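Local coordinates for protein phosphatidylinositol-specific phospholipase C (Listeria monocytogenes, PDB 2PLC) that is a bacterial member of the phosphatidylinositol-specific phospholipase C family, built on a TIM-barrel-type fold, at residues S218-S221 with T225-Q228; K192-E197 with A231-K236. One frame throughout, in Å; residues are numbered along the deposited sequence.

How the contacts relate
Helix 226-246 runs through both contacts. In contact 1 its first turn packs against the loop 218-221 that leads up to it from strand 212-216; in contact 2 the next turns pair with helix 191-207. The two centres lie about 11 Å apart, about 18 and 19 Å from the centre of the chain and on the same side of it, and along the sequence contact 1 is nested inside the loop that contact 2 closes. They touch where Lys-194 NZ of contact 2 comes within 3.2 Å of Ser-218 O of contact 1. Together they join the loop after strand 212-216 and the start of helix 226-246 to the neighbouring outer helix 191-207.

Contact 1 of 2, residues S218-S221 with T225-Q228; sequences SATS and TPRQ
Pro-226 presents its ring to Ala-219 and Thr-220, and here the packing is closest. Ala-219 O lies 3.7 Å from Pro-226 CA, an ordinary van der Waals approach, with the ring's CG and CB only slightly farther from the same oxygen. One residue on, the methyl CG2 of Thr-220 lies 4.0 Å from Pro-226 CG and as far from CD. The threonine's chi1, -22°, is near an eclipsed value and turns CG2 toward the proline ring. Pro-226 is buried, and Asp-258 of a neighbouring loop also touches its side chain.

Beside this patch the fit is looser. No direct hydrogen bond joins the segments; a water connects them instead, donating to Pro-226 O at 2.9 Å and accepting a weak bond from Ala-219 N at 3.5 Å. Farther out, partly exposed Thr-225 and Gln-228 form a capping box at the start of helix 226-246. Thr-225 N gives a nearly straight bond (168°) to Gln-228 OE1, 2.8 Å away, entering in the carbonyl plane on a lone pair. The return bond, from Gln-228 N to Thr-225 OG1, is weak at 3.3 Å. Arg-227 turns off to the exposed side, where it makes a cation-pi contact with Phe-259.

Between the two segments there are only van der Waals contacts and one water bridge; Tyr-229 of the same helix also touches Ala-219 and Ser-221. The amide nitrogens of Thr-225 and Gln-228 find their acceptors within the capping box, without calling on 218-221.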
ATOM      1  N   SER A 218      -4.108   0.574  10.839  1.00 16.55           N
ATOM      2  CA  SER A 218      -3.114  -0.019  11.733  1.00 10.96           C
ATOM      3  C   SER A 218      -2.555   0.872  12.850  1.00 14.34           C
ATOM      4  O   SER A 218      -2.501   2.095  12.724  1.00 12.54           O
ATOM      5  CB  SER A 218      -1.955  -0.566  10.899  1.00 18.41           C
ATOM      6  OG  SER A 218      -1.480   0.419   9.993  1.00 15.59           O
ATOM      7  N   ALA A 219      -2.098   0.230  13.923  1.00  9.95           N
ATOM      8  CA  ALA A 219      -1.519   0.921  15.072  1.00 16.34           C
ATOM      9  C   ALA A 219      -0.805  -0.073  15.997  1.00 20.43           C
ATOM     10  O   ALA A 219      -0.999  -1.283  15.884  1.00 22.47           O
ATOM     11  CB  ALA A 219      -2.600   1.656  15.835  1.00  5.92           C
ATOM     12  N   THR A 220       0.038   0.446  16.891  1.00 20.41           N
ATOM     13  CA  THR A 220       0.769  -0.381  17.854  1.00 19.10           C
ATOM     14  C   THR A 220       0.739   0.338  19.182  1.00 26.56           C
ATOM     15  O   THR A 220       0.550   1.551  19.234  1.00 20.99           O
ATOM     16  CB  THR A 220       2.266  -0.536  17.537  1.00 22.07           C
ATOM     17  OG1 THR A 220       2.515  -0.277  16.153  1.00 35.93           O
ATOM     18  CG2 THR A 220       2.716  -1.940  17.876  1.00 22.79           C
ATOM     19  N   SER A 221       1.005  -0.415  20.243  1.00 21.39           N
ATOM     20  CA  SER A 221       1.026   0.109  21.597  1.00 20.81           C
ATOM     21  C   SER A 221       1.835  -0.864  22.441  1.00 20.34           C
ATOM     22  O   SER A 221       2.027  -2.025  22.052  1.00 25.65           O
ATOM     23  CB  SER A 221      -0.401   0.211  22.138  1.00 21.66           C
ATOM     24  OG  SER A 221      -0.408   0.574  23.502  1.00 30.44           O
ATOM     25  N   THR A 225      -1.346  -4.962  20.974  1.00 18.84           N
ATOM     26  CA  THR A 225      -0.648  -5.445  19.787  1.00 19.81           C
ATOM     27  C   THR A 225      -1.385  -5.140  18.485  1.00 22.90           C
ATOM     28  O   THR A 225      -2.576  -4.830  18.501  1.00 21.69           O
ATOM     29  CB  THR A 225      -0.433  -6.977  19.854  1.00 18.78           C
ATOM     30  OG1 THR A 225      -1.699  -7.651  19.771  1.00 15.58           O
ATOM     31  CG2 THR A 225       0.265  -7.361  21.142  1.00 21.14           C
ATOM     32  N   PRO A 226      -0.678  -5.219  17.336  1.00 23.30           N
ATOM     33  CA  PRO A 226      -1.318  -4.953  16.042  1.00 20.06           C
ATOM     34  C   PRO A 226      -2.543  -5.850  15.858  1.00 14.67           C
ATOM     35  O   PRO A 226      -3.565  -5.409  15.340  1.00 19.34           O
ATOM     36  CB  PRO A 226      -0.215  -5.305  15.043  1.00 17.26           C
ATOM     37  CG  PRO A 226       1.029  -4.886  15.776  1.00 19.05           C
ATOM     38  CD  PRO A 226       0.778  -5.417  17.170  1.00 18.38           C
ATOM     39  N   ARG A 227      -2.443  -7.092  16.325  1.00 19.66           N
ATOM     40  CA  ARG A 227      -3.534  -8.056  16.217  1.00 17.01           C
ATOM     41  C   ARG A 227      -4.764  -7.595  17.005  1.00 17.18           C
ATOM     42  O   ARG A 227      -5.891  -7.743  16.541  1.00 14.60           O
ATOM     43  CB  ARG A 227      -3.071  -9.431  16.706  1.00 24.44           C
ATOM     44  CG  ARG A 227      -4.175 -10.467  16.839  1.00 27.36           C
ATOM     45  CD  ARG A 227      -4.431 -11.209  15.547  1.00 41.80           C
ATOM     46  NE  ARG A 227      -3.387 -12.193  15.264  1.00 50.27           N
ATOM     47  CZ  ARG A 227      -3.511 -13.185  14.383  1.00 56.93           C
ATOM     48  NH1 ARG A 227      -4.639 -13.332  13.691  1.00 54.27           N
ATOM     49  NH2 ARG A 227      -2.500 -14.022  14.178  1.00 49.63           N
ATOM     50  N   GLN A 228      -4.540  -7.026  18.185  1.00 13.39           N
ATOM     51  CA  GLN A 228      -5.637  -6.542  19.018  1.00 14.87           C
ATOM     52  C   GLN A 228      -6.339  -5.332  18.403  1.00 20.21           C
ATOM     53  O   GLN A 228      -7.568  -5.287  18.357  1.00 22.15           O
ATOM     54  CB  GLN A 228      -5.143  -6.211  20.419  1.00 11.75           C
ATOM     55  CG  GLN A 228      -4.730  -7.437  21.208  1.00 19.69           C
ATOM     56  CD  GLN A 228      -4.151  -7.075  22.552  1.00 21.46           C
ATOM     57  OE1 GLN A 228      -3.080  -6.475  22.638  1.00 22.86           O
ATOM     58  NE2 GLN A 228      -4.865  -7.423  23.616  1.00 23.74           N
TER
HETATM   59  O   HOH W   1      -3.480  -2.973  13.835  1.00 14.48           O

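Contact 2 of 2, residues K192-E197 with A231-K236; sequences KTKFKE and AALNNK
Leu-233 is the first residue of 231-236 to touch the other helix, and its two methyls divide between two neighbours. CD1 meets the aliphatic chain of Lys-194, 3.8 Å from its CG, the side chains crossing at about a right angle; CD2 sits 4.0 Å from Phe-195 CB. With CG anti to the carbonyl carbon (chi1 -67°), the branch brings the methyls to helix 191-207 although CB itself does not point there. Lys-194 lends only its carbon chain here: its buried ammonium is taken up by the carbonyl oxygens of Asp-185 and His-216.

Next in sequence, Asn-234 faces elsewhere, binding Asp-258 O through ND2. One turn beyond Leu-233, Lys-236 returns to the interface and folds over Phe-195. Its CB lies 3.6 Å from Phe-195 CE1 near the rim of the ring. Bends at chi3 and chi4 then carry the chain across one face, where CE makes a CH-pi contact 3.8 Å from the ring centroid. NZ follows over the same face in a cation-pi contact, 4.4 Å from that centroid. The ring thus receives both the greasy and the charged parts of the lysine, on the partly exposed flank of the contact, while Leu-233 and the carbon chain of Lys-194 make up the buried flank.

The axes of the two short helical segments approach to 10.7 Å and run broadly parallel, crossing at -33°. Strand 180-183, helix 191-207 and strand 212-216, its strands parallel in one sheet, make a beta-alpha-beta crossover, and helix 226-246 leads on to strand 253-257; neighbouring helices side by side outside parallel strands mark a TIM-barrel-type fold.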
ATOM      1  N   LYS A 192     -11.069   4.576  20.202  1.00 19.62           N
ATOM      2  CA  LYS A 192     -12.048   5.627  19.901  1.00 19.92           C
ATOM      3  C   LYS A 192     -11.426   6.753  19.072  1.00 17.02           C
ATOM      4  O   LYS A 192     -11.964   7.142  18.038  1.00 21.88           O
ATOM      5  CB  LYS A 192     -12.650   6.196  21.199  1.00 23.32           C
ATOM      6  CG  LYS A 192     -14.123   5.807  21.469  1.00 43.22           C
ATOM      7  CD  LYS A 192     -15.141   6.747  20.768  1.00 59.30           C
ATOM      8  CE  LYS A 192     -16.619   6.297  20.950  1.00 59.26           C
ATOM      9  NZ  LYS A 192     -17.624   7.047  20.114  1.00 38.07           N
ATOM     10  N   THR A 193     -10.268   7.242  19.504  1.00 14.87           N
ATOM     11  CA  THR A 193      -9.582   8.313  18.790  1.00 21.44           C
ATOM     12  C   THR A 193      -9.128   7.864  17.404  1.00 19.12           C
ATOM     13  O   THR A 193      -9.335   8.573  16.422  1.00 27.31           O
ATOM     14  CB  THR A 193      -8.365   8.824  19.588  1.00 19.26           C
ATOM     15  OG1 THR A 193      -8.816   9.375  20.832  1.00 31.28           O
ATOM     16  CG2 THR A 193      -7.611   9.894  18.808  1.00 14.82           C
ATOM     17  N   LYS A 194      -8.518   6.685  17.332  1.00 20.78           N
ATOM     18  CA  LYS A 194      -8.034   6.146  16.064  1.00 20.34           C
ATOM     19  C   LYS A 194      -9.181   5.985  15.065  1.00 21.83           C
ATOM     20  O   LYS A 194      -9.021   6.260  13.871  1.00 23.20           O
ATOM     21  CB  LYS A 194      -7.338   4.802  16.293  1.00 15.35           C
ATOM     22  CG  LYS A 194      -6.754   4.160  15.042  1.00 16.04           C
ATOM     23  CD  LYS A 194      -5.605   4.971  14.438  1.00 16.31           C
ATOM     24  CE  LYS A 194      -5.007   4.239  13.230  1.00 14.94           C
ATOM     25  NZ  LYS A 194      -3.854   4.951  12.606  1.00 10.14           N
ATOM     26  N   PHE A 195     -10.343   5.560  15.556  1.00 17.35           N
ATOM     27  CA  PHE A 195     -11.494   5.377  14.685  1.00 12.57           C
ATOM     28  C   PHE A 195     -11.949   6.731  14.128  1.00 18.25           C
ATOM     29  O   PHE A 195     -12.273   6.844  12.942  1.00 19.13           O
ATOM     30  CB  PHE A 195     -12.638   4.684  15.430  1.00 15.40           C
ATOM     31  CG  PHE A 195     -13.787   4.310  14.545  1.00 12.50           C
ATOM     32  CD1 PHE A 195     -13.583   3.519  13.421  1.00 13.64           C
ATOM     33  CD2 PHE A 195     -15.069   4.776  14.810  1.00 19.08           C
ATOM     34  CE1 PHE A 195     -14.641   3.197  12.571  1.00 15.81           C
ATOM     35  CE2 PHE A 195     -16.134   4.458  13.960  1.00 17.32           C
ATOM     36  CZ  PHE A 195     -15.916   3.666  12.838  1.00 13.30           C
ATOM     37  N   LYS A 196     -11.952   7.756  14.980  1.00 16.07           N
ATOM     38  CA  LYS A 196     -12.349   9.097  14.566  1.00 18.55           C
ATOM     39  C   LYS A 196     -11.459   9.591  13.430  1.00 20.63           C
ATOM     40  O   LYS A 196     -11.957  10.073  12.411  1.00 22.16           O
ATOM     41  CB  LYS A 196     -12.304  10.064  15.757  1.00 16.16           C
ATOM     42  CG  LYS A 196     -13.645  10.198  16.489  1.00 29.88           C
ATOM     43  CD  LYS A 196     -13.518  10.852  17.869  1.00 38.44           C
ATOM     44  CE  LYS A 196     -12.848  12.229  17.820  1.00 55.02           C
ATOM     45  NZ  LYS A 196     -13.663  13.276  17.126  1.00 66.62           N
ATOM     46  N   GLU A 197     -10.146   9.410  13.587  1.00 18.04           N
ATOM     47  CA  GLU A 197      -9.175   9.827  12.579  1.00 14.12           C
ATOM     48  C   GLU A 197      -9.357   9.071  11.271  1.00 16.45           C
ATOM     49  O   GLU A 197      -9.140   9.621  10.190  1.00 14.34           O
ATOM     50  CB  GLU A 197      -7.754   9.625  13.099  1.00 14.41           C
ATOM     51  CG  GLU A 197      -7.444  10.464  14.319  1.00 18.02           C
ATOM     52  CD  GLU A 197      -6.098  10.140  14.916  1.00 28.41           C
ATOM     53  OE1 GLU A 197      -5.758   8.942  15.006  1.00 29.02           O
ATOM     54  OE2 GLU A 197      -5.378  11.082  15.304  1.00 36.34           O
ATOM     55  N   ALA A 231      -8.490  -6.374  15.409  1.00 20.44           N
ATOM     56  CA  ALA A 231      -9.685  -7.090  15.842  1.00 20.33           C
ATOM     57  C   ALA A 231     -10.778  -6.114  16.279  1.00 21.28           C
ATOM     58  O   ALA A 231     -11.967  -6.384  16.114  1.00 22.72           O
ATOM     59  CB  ALA A 231      -9.344  -8.038  16.967  1.00 21.55           C
ATOM     60  N   ALA A 232     -10.372  -4.968  16.815  1.00 18.78           N
ATOM     61  CA  ALA A 232     -11.332  -3.960  17.252  1.00 16.39           C
ATOM     62  C   ALA A 232     -11.777  -3.047  16.117  1.00 21.37           C
ATOM     63  O   ALA A 232     -12.970  -2.806  15.947  1.00 26.52           O
ATOM     64  CB  ALA A 232     -10.733  -3.120  18.372  1.00 17.02           C
ATOM     65  N   LEU A 233     -10.810  -2.618  15.304  1.00 16.85           N
ATOM     66  CA  LEU A 233     -11.033  -1.676  14.215  1.00 16.05           C
ATOM     67  C   LEU A 233     -11.531  -2.098  12.837  1.00 21.08           C
ATOM     68  O   LEU A 233     -12.384  -1.411  12.263  1.00 25.69           O
ATOM     69  CB  LEU A 233      -9.786  -0.815  14.040  1.00 15.37           C
ATOM     70  CG  LEU A 233      -9.509   0.132  15.204  1.00 15.16           C
ATOM     71  CD1 LEU A 233      -8.072   0.606  15.191  1.00  8.51           C
ATOM     72  CD2 LEU A 233     -10.475   1.290  15.139  1.00 13.12           C
ATOM     73  N   ASN A 234     -10.990  -3.177  12.279  1.00 22.04           N
ATOM     74  CA  ASN A 234     -11.388  -3.615  10.938  1.00 18.25           C
ATOM     75  C   ASN A 234     -12.890  -3.751  10.739  1.00 18.78           C
ATOM     76  O   ASN A 234     -13.421  -3.329   9.714  1.00 27.01           O
ATOM     77  CB  ASN A 234     -10.685  -4.917  10.549  1.00 19.45           C
ATOM     78  CG  ASN A 234      -9.193  -4.737  10.339  1.00 20.74           C
ATOM     79  OD1 ASN A 234      -8.676  -3.623  10.383  1.00 15.00           O
ATOM     80  ND2 ASN A 234      -8.493  -5.842  10.106  1.00 18.81           N
ATOM     81  N   ASN A 235     -13.576  -4.311  11.729  1.00 24.09           N
ATOM     82  CA  ASN A 235     -15.023  -4.488  11.658  1.00 24.42           C
ATOM     83  C   ASN A 235     -15.768  -3.156  11.705  1.00 26.47           C
ATOM     84  O   ASN A 235     -16.743  -2.950  10.979  1.00 31.25           O
ATOM     85  CB  ASN A 235     -15.500  -5.389  12.793  1.00 41.62           C
ATOM     86  CG  ASN A 235     -16.057  -6.693  12.290  1.00 62.25           C
ATOM     87  OD1 ASN A 235     -17.271  -6.902  12.300  1.00 72.40           O
ATOM     88  ND2 ASN A 235     -15.177  -7.573  11.814  1.00 65.54           N
ATOM     89  N   LYS A 236     -15.304  -2.257  12.571  1.00 19.32           N
ATOM     90  CA  LYS A 236     -15.918  -0.947  12.710  1.00 20.07           C
ATOM     91  C   LYS A 236     -15.790  -0.196  11.396  1.00 22.75           C
ATOM     92  O   LYS A 236     -16.747   0.422  10.933  1.00 22.88           O
ATOM     93  CB  LYS A 236     -15.261  -0.164  13.843  1.00 17.47           C
ATOM     94  CG  LYS A 236     -15.557  -0.734  15.211  1.00 27.70           C
ATOM     95  CD  LYS A 236     -14.761  -0.037  16.313  1.00 29.83           C
ATOM     96  CE  LYS A 236     -15.184   1.405  16.493  1.00 30.99           C
ATOM     97  NZ  LYS A 236     -16.635   1.505  16.807  1.00 35.18           N
TER